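Long-range contact in similar to hydroxylamine oxidoreductase (Kuenenia stuttgartiensis, PDB 6H5L), which is a multiheme c-type cytochrome of an anammox reductase complex, probably acting as an oxidoreductase that passes electrons along its hemes: residues C280-F292 / R343-S355. Sequence-based numbering, arbitrary orientation.
Sequences CQYCHMYEKHGRF and RSYWLEVCAKCHS. With HEC (heme c), chain I.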
# COMPACT_ATOMS: atom_id res chain seq x y z
N CYS A 280 -3.23 32.54 -16.94
CA CYS A 280 -2.90 33.43 -18.05
C CYS A 280 -3.09 32.71 -19.38
O CYS A 280 -3.64 33.28 -20.34
CB CYS A 280 -1.47 33.94 -17.93
SG CYS A 280 -0.82 34.02 -16.26
N GLN A 281 -2.65 31.46 -19.45
CA GLN A 281 -2.73 30.70 -20.69
C GLN A 281 -4.18 30.37 -21.04
O GLN A 281 -4.56 30.40 -22.22
CB GLN A 281 -1.89 29.43 -20.57
CG GLN A 281 -0.39 29.70 -20.40
CD GLN A 281 0.01 30.09 -18.99
OE1 GLN A 281 -0.80 30.59 -18.20
NE2 GLN A 281 1.28 29.88 -18.65
N TYR A 282 -5.01 30.06 -20.04
CA TYR A 282 -6.40 29.73 -20.34
C TYR A 282 -7.17 30.94 -20.84
O TYR A 282 -7.93 30.85 -21.81
CB TYR A 282 -7.08 29.13 -19.11
CG TYR A 282 -8.37 28.42 -19.45
CD1 TYR A 282 -8.36 27.13 -19.97
CD2 TYR A 282 -9.59 29.05 -19.27
CE1 TYR A 282 -9.53 26.48 -20.29
CE2 TYR A 282 -10.77 28.41 -19.60
CZ TYR A 282 -10.74 27.12 -20.10
OH TYR A 282 -11.90 26.48 -20.43
N CYS A 283 -6.99 32.09 -20.19
CA CYS A 283 -7.69 33.30 -20.61
C CYS A 283 -7.20 33.79 -21.97
O CYS A 283 -8.00 34.10 -22.85
CB CYS A 283 -7.51 34.40 -19.55
SG CYS A 283 -8.81 34.51 -18.28
N HIS A 284 -5.88 33.84 -22.16
CA HIS A 284 -5.31 34.54 -23.31
C HIS A 284 -5.06 33.64 -24.52
O HIS A 284 -5.15 34.12 -25.66
CB HIS A 284 -4.00 35.22 -22.92
CG HIS A 284 -4.19 36.48 -22.14
ND1 HIS A 284 -4.38 37.70 -22.75
CD2 HIS A 284 -4.25 36.71 -20.81
CE1 HIS A 284 -4.54 38.64 -21.83
NE2 HIS A 284 -4.46 38.06 -20.64
N MET A 285 -4.75 32.36 -24.32
CA MET A 285 -4.53 31.49 -25.47
C MET A 285 -5.82 30.94 -26.04
O MET A 285 -5.79 30.28 -27.09
CB MET A 285 -3.59 30.34 -25.10
CG MET A 285 -2.19 30.80 -24.75
SD MET A 285 -0.97 29.49 -24.87
CE MET A 285 0.51 30.46 -25.18
N TYR A 286 -6.96 31.18 -25.39
CA TYR A 286 -8.24 30.95 -26.04
C TYR A 286 -8.39 31.88 -27.24
O TYR A 286 -8.20 33.09 -27.12
CB TYR A 286 -9.37 31.18 -25.03
CG TYR A 286 -10.77 30.95 -25.58
CD1 TYR A 286 -11.37 29.71 -25.48
CD2 TYR A 286 -11.49 31.99 -26.15
CE1 TYR A 286 -12.65 29.50 -25.96
CE2 TYR A 286 -12.77 31.80 -26.63
CZ TYR A 286 -13.34 30.55 -26.53
OH TYR A 286 -14.62 30.33 -27.01
N GLU A 287 -8.72 31.29 -28.40
CA GLU A 287 -8.90 32.06 -29.62
C GLU A 287 -10.36 32.48 -29.82
O GLU A 287 -10.66 33.67 -29.75
CB GLU A 287 -8.41 31.25 -30.83
CG GLU A 287 -8.57 31.98 -32.15
CD GLU A 287 -7.91 31.25 -33.29
OE1 GLU A 287 -7.83 31.83 -34.40
OE2 GLU A 287 -7.46 30.10 -33.09
N LYS A 288 -11.26 31.51 -30.04
CA LYS A 288 -12.69 31.78 -30.17
C LYS A 288 -13.51 30.49 -30.26
O LYS A 288 -13.04 29.50 -30.82
CB LYS A 288 -12.99 32.65 -31.40
CG LYS A 288 -12.47 32.08 -32.71
CD LYS A 288 -12.85 32.97 -33.89
CE LYS A 288 -12.19 32.49 -35.17
NZ LYS A 288 -12.55 33.39 -36.30
N HIS A 289 -14.74 30.51 -29.73
CA HIS A 289 -15.71 29.44 -29.97
C HIS A 289 -15.16 28.07 -29.59
O HIS A 289 -15.31 27.09 -30.32
CB HIS A 289 -16.18 29.46 -31.43
CG HIS A 289 -16.69 30.80 -31.87
ND1 HIS A 289 -17.47 31.60 -31.06
CD2 HIS A 289 -16.54 31.48 -33.03
CE1 HIS A 289 -17.77 32.71 -31.71
NE2 HIS A 289 -17.22 32.66 -32.90
N GLY A 290 -14.50 28.00 -28.43
CA GLY A 290 -13.95 26.75 -27.94
C GLY A 290 -12.65 26.31 -28.57
O GLY A 290 -12.21 25.18 -28.33
N ARG A 291 -12.03 27.17 -29.38
CA ARG A 291 -10.80 26.87 -30.09
C ARG A 291 -9.65 27.60 -29.41
O ARG A 291 -9.74 28.80 -29.15
CB ARG A 291 -10.91 27.30 -31.55
CG ARG A 291 -10.11 26.49 -32.56
CD ARG A 291 -10.27 27.14 -33.93
NE ARG A 291 -10.18 26.20 -35.05
CZ ARG A 291 -11.14 25.35 -35.40
NH1 ARG A 291 -12.26 25.29 -34.69
NH2 ARG A 291 -10.98 24.55 -36.44
N PHE A 292 -8.57 26.88 -29.13
CA PHE A 292 -7.38 27.47 -28.54
C PHE A 292 -6.28 27.60 -29.59
O PHE A 292 -6.32 26.98 -30.65
CB PHE A 292 -6.89 26.64 -27.35
CG PHE A 292 -7.73 26.78 -26.12
CD1 PHE A 292 -8.88 26.03 -25.95
CD2 PHE A 292 -7.37 27.67 -25.11
CE1 PHE A 292 -9.66 26.17 -24.81
CE2 PHE A 292 -8.14 27.81 -23.97
CZ PHE A 292 -9.28 27.06 -23.82
N ARG A 343 -14.63 40.92 -27.83
CA ARG A 343 -15.23 40.94 -26.50
C ARG A 343 -16.13 39.73 -26.28
O ARG A 343 -16.17 39.17 -25.17
CB ARG A 343 -16.01 42.25 -26.31
CG ARG A 343 -16.85 42.32 -25.04
CD ARG A 343 -16.01 42.13 -23.79
NE ARG A 343 -14.85 43.00 -23.76
CZ ARG A 343 -14.88 44.28 -23.37
NH1 ARG A 343 -16.02 44.82 -22.98
NH2 ARG A 343 -13.77 45.00 -23.38
N SER A 344 -16.84 39.30 -27.32
CA SER A 344 -17.67 38.11 -27.20
C SER A 344 -16.84 36.85 -26.98
O SER A 344 -17.26 35.95 -26.26
CB SER A 344 -18.55 37.94 -28.44
OG SER A 344 -17.77 37.58 -29.57
N TYR A 345 -15.65 36.79 -27.59
CA TYR A 345 -14.76 35.66 -27.34
C TYR A 345 -14.30 35.64 -25.89
O TYR A 345 -14.20 34.57 -25.28
CB TYR A 345 -13.55 35.71 -28.28
CG TYR A 345 -13.89 35.80 -29.75
CD1 TYR A 345 -15.10 35.32 -30.25
CD2 TYR A 345 -13.00 36.38 -30.65
CE1 TYR A 345 -15.41 35.41 -31.59
CE2 TYR A 345 -13.30 36.47 -32.00
CZ TYR A 345 -14.50 35.99 -32.46
OH TYR A 345 -14.80 36.08 -33.80
N TRP A 346 -14.01 36.82 -25.32
CA TRP A 346 -13.70 36.90 -23.90
C TRP A 346 -14.87 36.40 -23.06
O TRP A 346 -14.67 35.66 -22.09
CB TRP A 346 -13.36 38.34 -23.51
CG TRP A 346 -12.01 38.80 -23.94
CD1 TRP A 346 -11.72 39.69 -24.94
CD2 TRP A 346 -10.75 38.42 -23.38
NE1 TRP A 346 -10.36 39.87 -25.04
CE2 TRP A 346 -9.74 39.10 -24.09
CE3 TRP A 346 -10.37 37.55 -22.34
CZ2 TRP A 346 -8.39 38.95 -23.80
CZ3 TRP A 346 -9.03 37.41 -22.06
CH2 TRP A 346 -8.05 38.10 -22.78
N LEU A 347 -16.09 36.78 -23.42
CA LEU A 347 -17.26 36.38 -22.65
C LEU A 347 -17.47 34.87 -22.70
O LEU A 347 -18.04 34.30 -21.77
CB LEU A 347 -18.50 37.12 -23.15
CG LEU A 347 -18.50 38.63 -22.87
CD1 LEU A 347 -19.74 39.30 -23.45
CD2 LEU A 347 -18.42 38.88 -21.37
N GLU A 348 -17.03 34.22 -23.78
CA GLU A 348 -17.10 32.76 -23.83
C GLU A 348 -16.19 32.13 -22.78
O GLU A 348 -16.53 31.09 -22.21
CB GLU A 348 -16.73 32.26 -25.22
CG GLU A 348 -17.62 32.78 -26.33
CD GLU A 348 -17.35 32.11 -27.66
OE1 GLU A 348 -18.30 31.56 -28.26
OE2 GLU A 348 -16.18 32.13 -28.11
N VAL A 349 -15.04 32.76 -22.51
CA VAL A 349 -14.16 32.26 -21.46
C VAL A 349 -14.80 32.46 -20.09
O VAL A 349 -14.90 31.53 -19.29
CB VAL A 349 -12.79 32.95 -21.54
CG1 VAL A 349 -11.98 32.70 -20.27
CG2 VAL A 349 -12.02 32.47 -22.75
N CYS A 350 -15.26 33.69 -19.81
CA CYS A 350 -15.80 33.99 -18.49
C CYS A 350 -17.10 33.23 -18.22
O CYS A 350 -17.39 32.90 -17.07
CB CYS A 350 -16.04 35.49 -18.36
SG CYS A 350 -14.76 36.56 -19.05
N ALA A 351 -17.89 32.95 -19.26
CA ALA A 351 -19.17 32.28 -19.07
C ALA A 351 -19.00 30.85 -18.58
O ALA A 351 -19.97 30.25 -18.09
CB ALA A 351 -19.98 32.29 -20.36
N LYS A 352 -17.80 30.27 -18.69
CA LYS A 352 -17.57 28.92 -18.20
C LYS A 352 -17.62 28.84 -16.68
O LYS A 352 -17.82 27.75 -16.14
CB LYS A 352 -16.23 28.40 -18.72
CG LYS A 352 -16.15 28.30 -20.23
CD LYS A 352 -14.75 27.96 -20.70
CE LYS A 352 -14.71 27.73 -22.20
NZ LYS A 352 -15.60 26.61 -22.59
N CYS A 353 -17.43 29.96 -15.98
CA CYS A 353 -17.50 29.98 -14.53
C CYS A 353 -18.30 31.15 -13.99
O CYS A 353 -18.44 31.27 -12.76
CB CYS A 353 -16.09 30.01 -13.92
SG CYS A 353 -14.92 28.80 -14.59
N HIS A 354 -18.81 32.02 -14.84
CA HIS A 354 -19.64 33.14 -14.43
C HIS A 354 -20.85 33.25 -15.35
O HIS A 354 -20.87 32.68 -16.44
CB HIS A 354 -18.87 34.47 -14.45
CG HIS A 354 -17.69 34.51 -13.53
ND1 HIS A 354 -17.80 34.76 -12.18
CD2 HIS A 354 -16.37 34.34 -13.78
CE1 HIS A 354 -16.60 34.74 -11.63
NE2 HIS A 354 -15.71 34.48 -12.58
N SER A 355 -21.85 33.98 -14.88
CA SER A 355 -22.95 34.35 -15.76
C SER A 355 -22.47 35.36 -16.79
O SER A 355 -21.55 36.14 -16.55
CB SER A 355 -24.12 34.92 -14.96
OG SER A 355 -23.76 36.13 -14.31
FE HEC I . -4.62 39.14 -18.96
CHA HEC I . -5.28 42.00 -20.63
CHB HEC I . -1.23 39.57 -19.49
CHC HEC I . -3.92 36.40 -17.00
CHD HEC I . -7.96 38.26 -18.94
NA HEC I . -3.45 40.57 -19.80
C1A HEC I . -3.97 41.57 -20.60
C2A HEC I . -2.88 42.10 -21.40
C3A HEC I . -1.77 41.43 -21.09
C4A HEC I . -2.10 40.46 -20.08
CMA HEC I . -0.37 41.65 -21.70
CAA HEC I . -3.00 43.22 -22.44
CBA HEC I . -3.38 42.62 -23.78
CGA HEC I . -4.87 42.71 -23.95
O1A HEC I . -5.53 41.64 -24.01
O2A HEC I . -5.40 43.85 -24.02
NB HEC I . -2.89 38.14 -18.40
C1B HEC I . -1.60 38.56 -18.64
C2B HEC I . -0.71 37.76 -17.84
C3B HEC I . -1.44 36.87 -17.16
C4B HEC I . -2.83 37.10 -17.49
CMB HEC I . 0.83 37.88 -17.83
CAB HEC I . -0.91 35.81 -16.17
CBB HEC I . -0.25 36.45 -14.93
NC HEC I . -5.73 37.59 -18.17
C1C HEC I . -5.24 36.61 -17.32
C2C HEC I . -6.38 35.97 -16.68
C3C HEC I . -7.47 36.36 -17.34
C4C HEC I . -7.10 37.46 -18.21
CMC HEC I . -6.27 34.68 -15.83
CAC HEC I . -8.92 35.87 -17.09
CBC HEC I . -9.42 36.34 -15.70
ND HEC I . -6.36 39.99 -19.69
C1D HEC I . -7.64 39.47 -19.52
C2D HEC I . -8.60 40.41 -20.07
C3D HEC I . -7.76 41.58 -20.59
C4D HEC I . -6.38 41.23 -20.32
CMD HEC I . -10.14 40.27 -20.11
CAD HEC I . -8.28 42.86 -21.28
CBD HEC I . -8.56 42.51 -22.74
CGD HEC I . -9.01 43.73 -23.49
O1D HEC I . -10.21 44.10 -23.38
O2D HEC I . -8.18 44.33 -24.22
O HOH W 1 -15.72 34.68 -36.58
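E348 reaches from helix 343-350 to the hairpin 286-292, where its carboxylate takes three hydrogen bonds. E348 OE2 accepts from the backbone N of H289 (2.7 Å) on its syn side, and from Y286 OH (2.6 Å) well above the carboxylate plane; E348 OE1 accepts from H289 ND1 (2.9 Å), and the imidazole stands nearly perpendicular to the carboxylate (planes 88° apart). Y286 OH accepts from G290 N in the type I' turn. V349 CG2 makes a CH-pi contact over one face of the Y286 ring, which chi1 near -179° turns toward helix 343-350. A leucine in place of Y286 would probably leave G290 N without its acceptor and E348 OE2 with one donor fewer. K288 CB sits over the centre of the Y345 ring, whose edge meets the H289 face in a T-shaped pair. W346 points its edge at the face of H284 (planes at 86°) and packs CZ3 3.4 Å from heme CHD. H284 and H477 ligate the iron, and C280 and C283 anchor the porphyrin: a CxxCH site. C350, C353 and H354 bind another heme, so two heme-binding motifs meet here. K40 of the partner cytochrome chain salt-bridges E348 OE1, which probably helps keep this carboxylate ionised at the subunit boundary.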